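PDB 6B9V: beta-lactamase-like protein from Koribacter versatilis, which is a metal-dependent diphosphatase of the PhnP family, with a metallo-beta-lactamase-like fold, that cleaves reactive photoproducts of FAD. Local coordinates for residues 250-253 with 254-258; 230-233 with 234-238; 106-109 with 110-114; 79-82 with 83-87. One frame throughout, in Å; residues are numbered along the deposited sequence.

Interaction 1: 250-253 with 254-258; sequences QLAH and DGLKL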
ATOM      1  N   GLN A 250       3.631  23.257  14.981  1.00 16.45           N
ATOM      2  CA  GLN A 250       4.178  23.064  13.633  1.00 13.75           C
ATOM      3  C   GLN A 250       3.478  21.919  12.920  1.00 16.21           C
ATOM      4  O   GLN A 250       2.962  21.013  13.577  1.00 14.57           O
ATOM      5  CB  GLN A 250       5.687  22.765  13.692  1.00 14.04           C
ATOM      6  CG  GLN A 250       6.589  23.872  14.208  1.00 23.45           C
ATOM      7  CD  GLN A 250       6.839  24.971  13.187  1.00 34.48           C
ATOM      8  OE1 GLN A 250       7.833  24.936  12.456  1.00 39.44           O
ATOM      9  NE2 GLN A 250       5.949  25.965  13.146  1.00 31.21           N
ATOM     10  N   LEU A 251       3.478  21.925  11.583  1.00 12.87           N
ATOM     11  CA  LEU A 251       3.119  20.710  10.856  1.00 12.25           C
ATOM     12  C   LEU A 251       4.205  19.664  11.077  1.00 15.59           C
ATOM     13  O   LEU A 251       5.403  19.984  11.008  1.00 13.00           O
ATOM     14  CB  LEU A 251       2.966  20.967   9.343  1.00 12.29           C
ATOM     15  CG  LEU A 251       2.014  22.085   8.889  1.00 16.13           C
ATOM     16  CD1 LEU A 251       1.983  22.145   7.362  1.00 13.81           C
ATOM     17  CD2 LEU A 251       0.615  21.858   9.427  1.00 19.76           C
ATOM     18  N   ALA A 252       3.802  18.423  11.342  1.00 12.46           N
ATOM     19  CA  ALA A 252       4.765  17.308  11.322  1.00 15.45           C
ATOM     20  C   ALA A 252       5.309  17.054   9.914  1.00 14.77           C
ATOM     21  O   ALA A 252       4.812  17.615   8.930  1.00 15.43           O
ATOM     22  CB  ALA A 252       4.128  16.037  11.864  1.00 14.37           C
ATOM     23  N   HIS A 253       6.327  16.196   9.815  1.00 13.93           N
ATOM     24  CA  HIS A 253       6.790  15.724   8.508  1.00 14.85           C
ATOM     25  C   HIS A 253       7.175  14.251   8.607  1.00 16.54           C
ATOM     26  O   HIS A 253       7.456  13.743   9.706  1.00 12.94           O
ATOM     27  CB  HIS A 253       7.985  16.552   7.983  1.00 11.63           C
ATOM     28  CG  HIS A 253       9.206  16.486   8.847  1.00 15.07           C
ATOM     29  ND1 HIS A 253       9.488  17.433   9.819  1.00 17.95           N
ATOM     30  CD2 HIS A 253      10.235  15.603   8.885  1.00 14.47           C
ATOM     31  CE1 HIS A 253      10.628  17.132  10.405  1.00 22.41           C
ATOM     32  NE2 HIS A 253      11.103  16.024   9.860  1.00 20.83           N
ATOM     33  N   ASP A 254       7.149  13.562   7.472  1.00 12.38           N
ATOM     34  CA  ASP A 254       7.557  12.154   7.444  1.00 16.05           C
ATOM     35  C   ASP A 254       9.002  12.021   7.914  1.00 16.29           C
ATOM     36  O   ASP A 254       9.889  12.683   7.371  1.00 16.53           O
ATOM     37  CB  ASP A 254       7.427  11.566   6.027  1.00 12.68           C
ATOM     38  CG  ASP A 254       5.981  11.339   5.597  1.00 15.09           C
ATOM     39  OD1 ASP A 254       5.043  11.956   6.162  1.00 14.49           O
ATOM     40  OD2 ASP A 254       5.776  10.552   4.649  1.00 15.57           O
ATOM     41  N   GLY A 255       9.254  11.152   8.890  1.00 14.54           N
ATOM     42  CA  GLY A 255      10.611  10.932   9.356  1.00 14.40           C
ATOM     43  C   GLY A 255      10.961  11.699  10.624  1.00 18.52           C
ATOM     44  O   GLY A 255      11.998  11.460  11.238  1.00 15.85           O
ATOM     45  N   LEU A 256      10.089  12.615  11.028  1.00 15.43           N
ATOM     46  CA  LEU A 256      10.296  13.358  12.272  1.00 18.62           C
ATOM     47  C   LEU A 256      10.452  12.430  13.475  1.00 16.25           C
ATOM     48  O   LEU A 256       9.617  11.557  13.703  1.00 15.22           O
ATOM     49  CB  LEU A 256       9.124  14.308  12.515  1.00 16.77           C
ATOM     50  CG  LEU A 256       9.117  15.113  13.821  1.00 19.73           C
ATOM     51  CD1 LEU A 256      10.338  16.005  13.917  1.00 17.65           C
ATOM     52  CD2 LEU A 256       7.824  15.941  13.871  1.00 16.82           C
ATOM     53  N   LYS A 257      11.519  12.617  14.244  1.00 15.83           N
ATOM     54  CA  LYS A 257      11.721  11.838  15.458  1.00 19.00           C
ATOM     55  C   LYS A 257      11.725  12.763  16.672  1.00 20.27           C
ATOM     56  O   LYS A 257      12.354  13.811  16.652  1.00 19.50           O
ATOM     57  CB  LYS A 257      13.035  11.034  15.385  1.00 18.10           C
ATOM     58  CG  LYS A 257      12.973   9.888  14.392  1.00 26.50           C
ATOM     59  CD  LYS A 257      14.245   9.043  14.422  1.00 33.34           C
ATOM     60  CE  LYS A 257      14.099   7.806  13.557  1.00 30.43           C
ATOM     61  NZ  LYS A 257      13.237   6.744  14.177  1.00 27.71           N
ATOM     62  N   LEU A 258      11.030  12.352  17.726  1.00 15.09           N
ATOM     63  CA  LEU A 258      10.846  13.171  18.913  1.00 18.00           C
ATOM     64  C   LEU A 258      11.094  12.367  20.170  1.00 24.79           C
ATOM     65  O   LEU A 258      10.605  11.247  20.290  1.00 16.56           O
ATOM     66  CB  LEU A 258       9.432  13.732  18.948  1.00 19.53           C
ATOM     67  CG  LEU A 258       9.021  14.634  17.786  1.00 22.01           C
ATOM     68  CD1 LEU A 258       7.494  14.826  17.786  1.00 23.00           C
ATOM     69  CD2 LEU A 258       9.756  15.966  17.889  1.00 25.06           C
TER

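Interaction 2: 230-233 with 234-238; sequences THIS and HDLPH. With ZN (zinc ion), chain F; MN (manganese (II) ion), chain C.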
ATOM      1  N   THR A 230      -0.960  16.621  11.942  1.00 12.37           N
ATOM      2  CA  THR A 230      -0.777  15.490  11.016  1.00 11.42           C
ATOM      3  C   THR A 230      -2.071  15.277  10.226  1.00 12.62           C
ATOM      4  O   THR A 230      -3.024  16.052  10.380  1.00 13.84           O
ATOM      5  CB  THR A 230      -0.355  14.218  11.789  1.00 15.64           C
ATOM      6  OG1 THR A 230      -0.002  13.169  10.873  1.00 16.26           O
ATOM      7  CG2 THR A 230      -1.487  13.743  12.718  1.00 17.88           C
ATOM      8  N   HIS A 231      -2.098  14.249   9.376  1.00 13.64           N
ATOM      9  CA  HIS A 231      -3.217  13.966   8.456  1.00 12.52           C
ATOM     10  C   HIS A 231      -3.392  15.113   7.446  1.00 13.26           C
ATOM     11  O   HIS A 231      -4.493  15.432   7.017  1.00 16.57           O
ATOM     12  CB  HIS A 231      -4.522  13.716   9.217  1.00 18.15           C
ATOM     13  CG  HIS A 231      -5.429  12.735   8.536  1.00 17.36           C
ATOM     14  ND1 HIS A 231      -6.078  13.021   7.357  1.00 11.63           N
ATOM     15  CD2 HIS A 231      -5.778  11.469   8.864  1.00 13.89           C
ATOM     16  CE1 HIS A 231      -6.800  11.974   6.988  1.00 13.39           C
ATOM     17  NE2 HIS A 231      -6.619  11.013   7.874  1.00 13.91           N
ATOM     18  N   ILE A 232      -2.262  15.665   7.025  1.00 15.61           N
ATOM     19  CA  ILE A 232      -2.211  16.898   6.245  1.00 14.67           C
ATOM     20  C   ILE A 232      -2.463  16.660   4.752  1.00 17.72           C
ATOM     21  O   ILE A 232      -1.888  15.738   4.176  1.00 13.07           O
ATOM     22  CB  ILE A 232      -0.840  17.569   6.413  1.00 16.83           C
ATOM     23  CG1 ILE A 232      -0.618  17.965   7.884  1.00 17.61           C
ATOM     24  CG2 ILE A 232      -0.699  18.776   5.474  1.00 16.25           C
ATOM     25  CD1 ILE A 232       0.845  18.100   8.242  1.00 11.94           C
ATOM     26  N   SER A 233      -3.300  17.502   4.144  1.00 14.87           N
ATOM     27  CA  SER A 233      -3.633  17.400   2.713  1.00 15.29           C
ATOM     28  C   SER A 233      -2.812  18.366   1.855  1.00 18.10           C
ATOM     29  O   SER A 233      -2.058  19.190   2.382  1.00 15.07           O
ATOM     30  CB  SER A 233      -5.128  17.681   2.497  1.00 12.30           C
ATOM     31  OG  SER A 233      -5.374  19.081   2.541  1.00 14.77           O
ATOM     32  N   HIS A 234      -2.962  18.292   0.529  1.00 13.12           N
ATOM     33  CA  HIS A 234      -2.221  19.200  -0.345  1.00 15.16           C
ATOM     34  C   HIS A 234      -2.665  20.660  -0.230  1.00 16.84           C
ATOM     35  O   HIS A 234      -2.087  21.559  -0.851  1.00 16.49           O
ATOM     36  CB  HIS A 234      -2.282  18.710  -1.818  1.00 16.14           C
ATOM     37  CG  HIS A 234      -3.655  18.653  -2.422  1.00 21.13           C
ATOM     38  ND1 HIS A 234      -3.902  18.655  -3.780  1.00 29.12           N
ATOM     39  CD2 HIS A 234      -4.876  18.667  -1.827  1.00 19.02           C
ATOM     40  CE1 HIS A 234      -5.205  18.625  -3.995  1.00 22.74           C
ATOM     41  NE2 HIS A 234      -5.819  18.633  -2.826  1.00 29.30           N
ATOM     42  N   ASP A 235      -3.670  20.908   0.597  1.00 13.76           N
ATOM     43  CA  ASP A 235      -4.112  22.272   0.856  1.00 18.93           C
ATOM     44  C   ASP A 235      -3.090  23.074   1.660  1.00 23.14           C
ATOM     45  O   ASP A 235      -3.148  24.299   1.672  1.00 19.62           O
ATOM     46  CB  ASP A 235      -5.450  22.264   1.607  1.00 19.60           C
ATOM     47  CG  ASP A 235      -6.209  23.570   1.469  1.00 30.25           C
ATOM     48  OD1 ASP A 235      -6.412  24.005   0.317  1.00 31.92           O
ATOM     49  OD2 ASP A 235      -6.596  24.163   2.507  1.00 27.05           O
ATOM     50  N   LEU A 236      -2.177  22.385   2.350  1.00 18.66           N
ATOM     51  CA  LEU A 236      -1.250  23.044   3.272  1.00 18.36           C
ATOM     52  C   LEU A 236       0.221  22.873   2.870  1.00 16.18           C
ATOM     53  O   LEU A 236       0.800  21.802   3.078  1.00 18.82           O
ATOM     54  CB  LEU A 236      -1.455  22.502   4.695  1.00 17.62           C
ATOM     55  CG  LEU A 236      -2.866  22.584   5.294  1.00 16.04           C
ATOM     56  CD1 LEU A 236      -2.957  21.871   6.645  1.00 15.16           C
ATOM     57  CD2 LEU A 236      -3.265  24.022   5.450  1.00 15.49           C
ATOM     58  N   PRO A 237       0.837  23.934   2.320  1.00 17.52           N
ATOM     59  CA  PRO A 237       2.268  23.924   1.969  1.00 21.29           C
ATOM     60  C   PRO A 237       3.110  23.820   3.233  1.00 23.38           C
ATOM     61  O   PRO A 237       2.811  24.529   4.193  1.00 18.48           O
ATOM     62  CB  PRO A 237       2.483  25.281   1.274  1.00 21.86           C
ATOM     63  CG  PRO A 237       1.107  25.801   0.966  1.00 28.79           C
ATOM     64  CD  PRO A 237       0.208  25.232   2.018  1.00 22.60           C
ATOM     65  N   HIS A 238       4.139  22.982   3.256  1.00 17.72           N
ATOM     66  CA  HIS A 238       4.792  22.700   4.536  1.00 19.77           C
ATOM     67  C   HIS A 238       5.493  23.929   5.128  1.00 17.49           C
ATOM     68  O   HIS A 238       5.141  24.401   6.219  1.00 16.30           O
ATOM     69  CB  HIS A 238       5.791  21.544   4.400  1.00 18.80           C
ATOM     70  CG  HIS A 238       6.415  21.146   5.704  1.00 16.56           C
ATOM     71  ND1 HIS A 238       5.779  20.323   6.609  1.00 15.27           N
ATOM     72  CD2 HIS A 238       7.600  21.486   6.266  1.00 16.57           C
ATOM     73  CE1 HIS A 238       6.543  20.178   7.678  1.00 16.82           C
ATOM     74  NE2 HIS A 238       7.665  20.856   7.487  1.00 17.24           N
TER
HETATM   75 ZN    ZN F 304      -2.550  18.813  -5.310  1.00 20.13          ZN
HETATM   76 MN    MN C 301      -7.548   9.067   8.137  1.00 14.95          MN

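Interaction 3: 106-109 with 110-114; sequences LYAN and EKTER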
ATOM      1  N   LEU A 106      -2.684  -7.269  18.224  1.00 24.84           N
ATOM      2  CA  LEU A 106      -3.352  -6.087  17.693  1.00 23.35           C
ATOM      3  C   LEU A 106      -4.361  -5.580  18.705  1.00 24.30           C
ATOM      4  O   LEU A 106      -5.098  -6.359  19.282  1.00 27.13           O
ATOM      5  CB  LEU A 106      -4.074  -6.392  16.385  1.00 26.07           C
ATOM      6  CG  LEU A 106      -3.413  -7.244  15.311  1.00 31.95           C
ATOM      7  CD1 LEU A 106      -4.353  -7.302  14.118  1.00 28.37           C
ATOM      8  CD2 LEU A 106      -2.056  -6.695  14.911  1.00 23.67           C
ATOM      9  N   TYR A 107      -4.416  -4.278  18.909  1.00 20.40           N
ATOM     10  CA  TYR A 107      -5.347  -3.721  19.877  1.00 21.93           C
ATOM     11  C   TYR A 107      -6.328  -2.814  19.156  1.00 19.27           C
ATOM     12  O   TYR A 107      -5.912  -1.898  18.455  1.00 19.45           O
ATOM     13  CB  TYR A 107      -4.586  -2.962  20.970  1.00 20.44           C
ATOM     14  CG  TYR A 107      -3.785  -3.884  21.860  1.00 21.41           C
ATOM     15  CD1 TYR A 107      -2.518  -4.323  21.485  1.00 23.03           C
ATOM     16  CD2 TYR A 107      -4.306  -4.336  23.067  1.00 25.12           C
ATOM     17  CE1 TYR A 107      -1.787  -5.190  22.303  1.00 25.54           C
ATOM     18  CE2 TYR A 107      -3.586  -5.197  23.885  1.00 31.21           C
ATOM     19  CZ  TYR A 107      -2.325  -5.619  23.496  1.00 32.98           C
ATOM     20  OH  TYR A 107      -1.604  -6.480  24.301  1.00 33.08           O
ATOM     21  N   ALA A 108      -7.620  -3.067  19.318  1.00 22.08           N
ATOM     22  CA  ALA A 108      -8.608  -2.230  18.635  1.00 23.04           C
ATOM     23  C   ALA A 108      -9.924  -2.211  19.378  1.00 21.47           C
ATOM     24  O   ALA A 108     -10.241  -3.153  20.116  1.00 23.52           O
ATOM     25  CB  ALA A 108      -8.819  -2.723  17.191  1.00 26.00           C
ATOM     26  N   ASN A 109     -10.699  -1.142  19.205  1.00 20.21           N
ATOM     27  CA  ASN A 109     -12.045  -1.139  19.767  1.00 24.32           C
ATOM     28  C   ASN A 109     -12.939  -2.050  18.931  1.00 22.49           C
ATOM     29  O   ASN A 109     -12.508  -2.561  17.892  1.00 19.56           O
ATOM     30  CB  ASN A 109     -12.623   0.289  19.874  1.00 25.67           C
ATOM     31  CG  ASN A 109     -12.779   0.988  18.532  1.00 32.54           C
ATOM     32  OD1 ASN A 109     -12.774   0.365  17.471  1.00 23.41           O
ATOM     33  ND2 ASN A 109     -12.936   2.308  18.581  1.00 41.11           N
ATOM     34  N   GLU A 110     -14.173  -2.256  19.375  1.00 22.48           N
ATOM     35  CA  GLU A 110     -15.047  -3.232  18.726  1.00 24.52           C
ATOM     36  C   GLU A 110     -15.348  -2.891  17.252  1.00 26.93           C
ATOM     37  O   GLU A 110     -15.379  -3.789  16.405  1.00 23.15           O
ATOM     38  CB  GLU A 110     -16.351  -3.373  19.512  1.00 23.82           C
ATOM     39  CG  GLU A 110     -17.249  -4.518  19.059  1.00 32.82           C
ATOM     40  CD  GLU A 110     -17.989  -4.217  17.759  1.00 36.41           C
ATOM     41  OE1 GLU A 110     -18.394  -3.047  17.558  1.00 29.84           O
ATOM     42  OE2 GLU A 110     -18.142  -5.146  16.934  1.00 40.82           O
ATOM     43  N   LYS A 111     -15.595  -1.625  16.936  1.00 24.87           N
ATOM     44  CA  LYS A 111     -15.935  -1.299  15.547  1.00 31.29           C
ATOM     45  C   LYS A 111     -14.732  -1.540  14.617  1.00 25.54           C
ATOM     46  O   LYS A 111     -14.866  -2.049  13.478  1.00 26.69           O
ATOM     47  CB  LYS A 111     -16.427   0.145  15.424  1.00 39.00           C
ATOM     48  CG  LYS A 111     -17.239   0.389  14.142  1.00 49.21           C
ATOM     49  CD  LYS A 111     -17.533   1.868  13.910  1.00 55.95           C
ATOM     50  CE  LYS A 111     -18.396   2.082  12.670  1.00 57.30           C
ATOM     51  NZ  LYS A 111     -17.757   1.564  11.428  1.00 59.13           N
ATOM     52  N   THR A 112     -13.546  -1.214  15.121  1.00 17.80           N
ATOM     53  CA  THR A 112     -12.332  -1.390  14.332  1.00 16.77           C
ATOM     54  C   THR A 112     -12.015  -2.889  14.162  1.00 20.40           C
ATOM     55  O   THR A 112     -11.648  -3.340  13.068  1.00 20.71           O
ATOM     56  CB  THR A 112     -11.165  -0.641  14.978  1.00 20.15           C
ATOM     57  OG1 THR A 112     -11.498   0.759  15.066  1.00 21.43           O
ATOM     58  CG2 THR A 112      -9.894  -0.816  14.168  1.00 21.25           C
ATOM     59  N   GLU A 113     -12.169  -3.648  15.243  1.00 17.94           N
ATOM     60  CA  GLU A 113     -12.030  -5.094  15.192  1.00 21.03           C
ATOM     61  C   GLU A 113     -12.965  -5.688  14.139  1.00 22.38           C
ATOM     62  O   GLU A 113     -12.543  -6.516  13.342  1.00 21.52           O
ATOM     63  CB  GLU A 113     -12.321  -5.706  16.566  1.00 25.76           C
ATOM     64  CG  GLU A 113     -12.361  -7.218  16.556  1.00 26.80           C
ATOM     65  CD  GLU A 113     -12.865  -7.788  17.867  1.00 41.03           C
ATOM     66  OE1 GLU A 113     -12.681  -7.129  18.910  1.00 45.38           O
ATOM     67  OE2 GLU A 113     -13.462  -8.881  17.846  1.00 49.32           O
ATOM     68  N   ARG A 114     -14.232  -5.250  14.147  1.00 21.48           N
ATOM     69  CA  ARG A 114     -15.244  -5.731  13.194  1.00 21.93           C
ATOM     70  C   ARG A 114     -14.785  -5.527  11.736  1.00 20.79           C
ATOM     71  O   ARG A 114     -14.868  -6.452  10.882  1.00 22.46           O
ATOM     72  CB  ARG A 114     -16.581  -5.008  13.434  1.00 26.64           C
ATOM     73  CG  ARG A 114     -17.833  -5.738  12.961  1.00 29.16           C
ATOM     74  CD  ARG A 114     -19.052  -4.791  12.910  1.00 27.00           C
ATOM     75  NE  ARG A 114     -19.168  -3.946  14.102  1.00 25.76           N
ATOM     76  CZ  ARG A 114     -19.981  -2.900  14.214  1.00 30.05           C
ATOM     77  NH1 ARG A 114     -20.771  -2.551  13.208  1.00 27.49           N
ATOM     78  NH2 ARG A 114     -20.008  -2.196  15.342  1.00 27.03           N
TER

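Interaction 4: 79-82 with 83-87; sequences GHAD and HILGL. With MN (manganese (II) ion), chain C; MN (manganese (II) ion), chain D.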
ATOM      1  N   GLY A  79     -10.987   2.231  11.925  1.00 17.48           N
ATOM      2  CA  GLY A  79     -10.978   1.241  10.852  1.00 17.03           C
ATOM      3  C   GLY A  79     -11.011   1.711   9.408  1.00 20.74           C
ATOM      4  O   GLY A  79     -11.180   0.888   8.496  1.00 21.33           O
ATOM      5  N   HIS A  80     -10.856   3.015   9.186  1.00 17.46           N
ATOM      6  CA  HIS A  80     -10.796   3.547   7.829  1.00 16.66           C
ATOM      7  C   HIS A  80      -9.609   2.974   7.058  1.00 18.33           C
ATOM      8  O   HIS A  80      -8.594   2.603   7.638  1.00 16.32           O
ATOM      9  CB  HIS A  80     -10.736   5.083   7.851  1.00 15.39           C
ATOM     10  CG  HIS A  80     -12.063   5.720   8.139  1.00 18.90           C
ATOM     11  ND1 HIS A  80     -12.196   7.033   8.539  1.00 19.00           N
ATOM     12  CD2 HIS A  80     -13.315   5.214   8.080  1.00 25.80           C
ATOM     13  CE1 HIS A  80     -13.479   7.306   8.721  1.00 23.95           C
ATOM     14  NE2 HIS A  80     -14.177   6.220   8.449  1.00 24.93           N
ATOM     15  N   ALA A  81      -9.761   2.890   5.742  1.00 18.21           N
ATOM     16  CA  ALA A  81      -8.787   2.227   4.884  1.00 18.81           C
ATOM     17  C   ALA A  81      -7.360   2.763   5.007  1.00 16.84           C
ATOM     18  O   ALA A  81      -6.390   1.973   4.987  1.00 15.75           O
ATOM     19  CB  ALA A  81      -9.252   2.314   3.435  1.00 20.58           C
ATOM     20  N   ASP A  82      -7.222   4.088   5.139  1.00 15.59           N
ATOM     21  CA  ASP A  82      -5.898   4.684   5.229  1.00 19.77           C
ATOM     22  C   ASP A  82      -5.188   4.345   6.547  1.00 12.23           C
ATOM     23  O   ASP A  82      -4.005   4.680   6.706  1.00 13.72           O
ATOM     24  CB  ASP A  82      -5.948   6.220   5.015  1.00 10.59           C
ATOM     25  CG  ASP A  82      -7.000   6.935   5.879  1.00 16.23           C
ATOM     26  OD1 ASP A  82      -8.146   6.463   6.006  1.00 16.05           O
ATOM     27  OD2 ASP A  82      -6.663   8.018   6.396  1.00 15.90           O
ATOM     28  N   HIS A  83      -5.881   3.648   7.450  1.00 14.06           N
ATOM     29  CA  HIS A  83      -5.319   3.272   8.750  1.00 15.97           C
ATOM     30  C   HIS A  83      -5.181   1.756   8.931  1.00 13.08           C
ATOM     31  O   HIS A  83      -4.578   1.304   9.900  1.00 13.39           O
ATOM     32  CB  HIS A  83      -6.192   3.859   9.877  1.00 13.52           C
ATOM     33  CG  HIS A  83      -6.295   5.353   9.815  1.00 13.66           C
ATOM     34  ND1 HIS A  83      -5.512   6.183  10.590  1.00 14.93           N
ATOM     35  CD2 HIS A  83      -7.025   6.165   9.010  1.00 17.49           C
ATOM     36  CE1 HIS A  83      -5.775   7.442  10.285  1.00 15.38           C
ATOM     37  NE2 HIS A  83      -6.699   7.459   9.341  1.00 20.61           N
ATOM     38  N   ILE A  84      -5.738   0.975   8.009  1.00 12.59           N
ATOM     39  CA  ILE A  84      -5.719  -0.492   8.174  1.00 11.69           C
ATOM     40  C   ILE A  84      -5.167  -1.285   6.984  1.00 17.35           C
ATOM     41  O   ILE A  84      -4.717  -2.419   7.183  1.00 16.37           O
ATOM     42  CB  ILE A  84      -7.135  -1.074   8.489  1.00 13.44           C
ATOM     43  CG1 ILE A  84      -8.076  -0.976   7.280  1.00 15.47           C
ATOM     44  CG2 ILE A  84      -7.738  -0.418   9.741  1.00 14.13           C
ATOM     45  CD1 ILE A  84      -9.326  -1.859   7.383  1.00 18.54           C
ATOM     46  N   LEU A  85      -5.174  -0.730   5.768  1.00 16.29           N
ATOM     47  CA  LEU A  85      -4.875  -1.614   4.612  1.00 17.43           C
ATOM     48  C   LEU A  85      -3.465  -2.238   4.614  1.00 19.32           C
ATOM     49  O   LEU A  85      -3.233  -3.249   3.928  1.00 23.00           O
ATOM     50  CB  LEU A  85      -5.092  -0.869   3.290  1.00 15.31           C
ATOM     51  CG  LEU A  85      -6.561  -0.782   2.866  1.00 19.92           C
ATOM     52  CD1 LEU A  85      -6.731  -0.059   1.534  1.00 22.60           C
ATOM     53  CD2 LEU A  85      -7.249  -2.159   2.840  1.00 24.63           C
ATOM     54  N   GLY A  86      -2.537  -1.685   5.395  1.00 17.43           N
ATOM     55  CA  GLY A  86      -1.174  -2.217   5.458  1.00 16.77           C
ATOM     56  C   GLY A  86      -0.962  -3.476   6.303  1.00 16.59           C
ATOM     57  O   GLY A  86       0.167  -4.038   6.409  1.00 17.74           O
ATOM     58  N   LEU A  87      -2.052  -3.941   6.909  1.00 14.79           N
ATOM     59  CA  LEU A  87      -1.937  -5.098   7.798  1.00 16.29           C
ATOM     60  C   LEU A  87      -1.444  -6.305   6.990  1.00 14.76           C
ATOM     61  O   LEU A  87      -0.687  -7.137   7.497  1.00 18.40           O
ATOM     62  CB  LEU A  87      -3.271  -5.407   8.491  1.00 16.02           C
ATOM     63  CG  LEU A  87      -3.234  -6.621   9.427  1.00 20.78           C
ATOM     64  CD1 LEU A  87      -2.231  -6.388  10.556  1.00 18.96           C
ATOM     65  CD2 LEU A  87      -4.627  -6.926   9.999  1.00 21.58           C
TER
HETATM   66 MN    MN C 301      -7.548   9.067   8.137  1.00 14.95          MN
HETATM   67 MN    MN D 302     -10.753   8.282   9.282  1.00 16.40          MN

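Interaction 1: 250-253 with 254-258
H253 and L256 meet at the two ends of a type II beta turn. The polar part is one backbone hydrogen bond, from L256 N to H253 O at 3.2 Å. It is fairly straight at the hydrogen (162°). G255 is the third residue of the turn. It takes a positive phi (99°), where a CB would crowd the carbonyl oxygen of D254.

The apolar part is a CH-pi contact. L256 CB sits over one face of the H253 imidazole, 3.8 Å from the ring centroid. Further out on the same leucine, L256 CD1 reaches H253 CE1 at 3.7 Å. A chi1 of 62° swings the histidine ring back over the turn. D254 O is at the ring's edge, 3.3 Å from H253 CD2. A252 CB adds a looser touch on L256 CD2.

D254 turns away from the turn to S12, R65 and L38 N. The turn joins strand 249-251 of one sheet to strand 257-263 of the other. One hydrogen bond closes the bend, with L256 CB over a ring face; the H253 ring also stacks with H34. H253 N is buried here without a partner in the model, whereas the aspartate's polar bonds tie the turn to neighbouring loops and helix 59-66.

Interaction 2: 230-233 with 234-238
S233 holds two successive amides, those of D235 and L236, with its two oxygens, in a turn that carries a zinc ligand. Its carbonyl O accepts from L236 N at 3.2 Å, which closes a type I beta turn from S233 to L236. That bond is nearly straight at the hydrogen (169°). With chi1 at 78°, S233 OG points back over its own main chain. From there S233 OG accepts from D235 N, also at 3.2 Å, and it is also hydrogen-bonded to L201 O.

H234 is the second residue of the turn and binds the zinc ion through ND1 at 2.0 Å. The zinc site is completed by C23, C25 and C28. H231 lies just before the turn and serves a different metal. H231 NE2 binds a manganese ion at 2.2 Å, which is also held by D82, H83 and D178.

Beside the turn, I232 CG2 packs on L236 CB at 3.9 Å, the two side chains crossing at about a right angle. D235 sends OD2 out to H203 N.

The buried serine hydroxyl thus has two partners, D235 N and L201 O, and the carbonyl oxygen of S233 takes the next amide. This pair of bonds probably helps set H234 at the zinc.

Interaction 3: 106-109 with 110-114
N109 and T112 cross at about a right angle, and the asparagine OD1 takes two bonds from the threonine. T112 N donates to N109 OD1 at 2.9 Å, nearly along the C=O axis of the amide. T112 OG1 donates to N109 OD1 at 2.8 Å, from a direction tilted 32° from the carbonyl plane. A chi1 of 62° folds the asparagine amide back toward the start of the helix, where N109 OD1 can reach both donors. T112 has chi1 -59°, which puts the hydroxyl next to the amide that also points at N109 OD1.

N109 is the N-cap of helix 110-119, and its side chain caps the amide of T112. The first helical bond follows, from E113 N to N109 O at 2.9 Å. The cap stands where strand 104-108 of the metallo-beta-lactamase-like fold gives way to the helix. Here A108 CB packs on T112 CG2 at 3.7 Å, the methyl lying on the strand side of the threonine. Y76 touches both residues.

On the outer side of the helix, R114 grips the E110 carboxylate side-on. R114 NH2 bonds E110 OE1 at 2.9 Å, a salt bridge in the guanidinium plane. R114 NE bonds E110 OE2 at 3.2 Å, tilted from that plane. Both oxygens use their syn lone pairs. K111 CG lies 4.0 Å above one face of the R114 guanidinium, toward its rim. K111 and R114 also pack on Y122 of the second subunit, while E113 turns to R140 and K117.

Interaction 4: 79-82 with 83-87
The HxHxDH metal motif of the metallo-beta-lactamase superfamily supplies H80, just ahead of a short, weakly bonded helix, and D82 and H83 within it. D82 and H83 lie side by side and point the same way, with carboxylate and ring planes 71° apart. D82 OD2 and H83 NE2 both bind the same manganese ion, each at 2.2 Å. H80 ND1 binds the other at 2.0 Å, and D178 bridges the pair. H78 and H160 complete the site of H80, and H231 that of D82 and H83. D82 is turned to its metal by a chi1 of 50°. The far nitrogen of H83, ND1, is hydrogen-bonded to D54, which probably fixes the rotation of the ring.

Backbone bonds shape the turn that carries the ligands. H83 N donates to H80 O at 2.9 Å. A81 O accepts two bonds, from I84 N at 3.2 Å and from L85 N at 3.1 Å. A81 CB makes an apolar contact with L85 CD1 at 3.9 Å. Separately, I84 CD1 packs by G79 O. A81 and L85 also meet D88 of the second subunit.

The loop residue H80 and the helix residues D82 and H83 thus serve the two ions, as is typical of the dinuclear centre of this superfamily.

Overall arrangement
Interactions 2 and 4 meet at the manganese centre: H231 of one and D82 and H83 of the other bind the same ion. Interaction 2 is the more buried and also reaches the zinc site. Interaction 1 is a surface turn built on a CH-pi contact, and it touches interaction 2 where L251 and A252 meet I232 and H238. Interaction 3 is partly buried, holds no metal, and relies on a helix cap and a salt bridge. It packs against interaction 4 through T112 and L106, and both face the second subunit. Interactions 1 and 3 lie on opposite sides of the chain's centre, about 27 Å apart between centres, yet reach the same sheet.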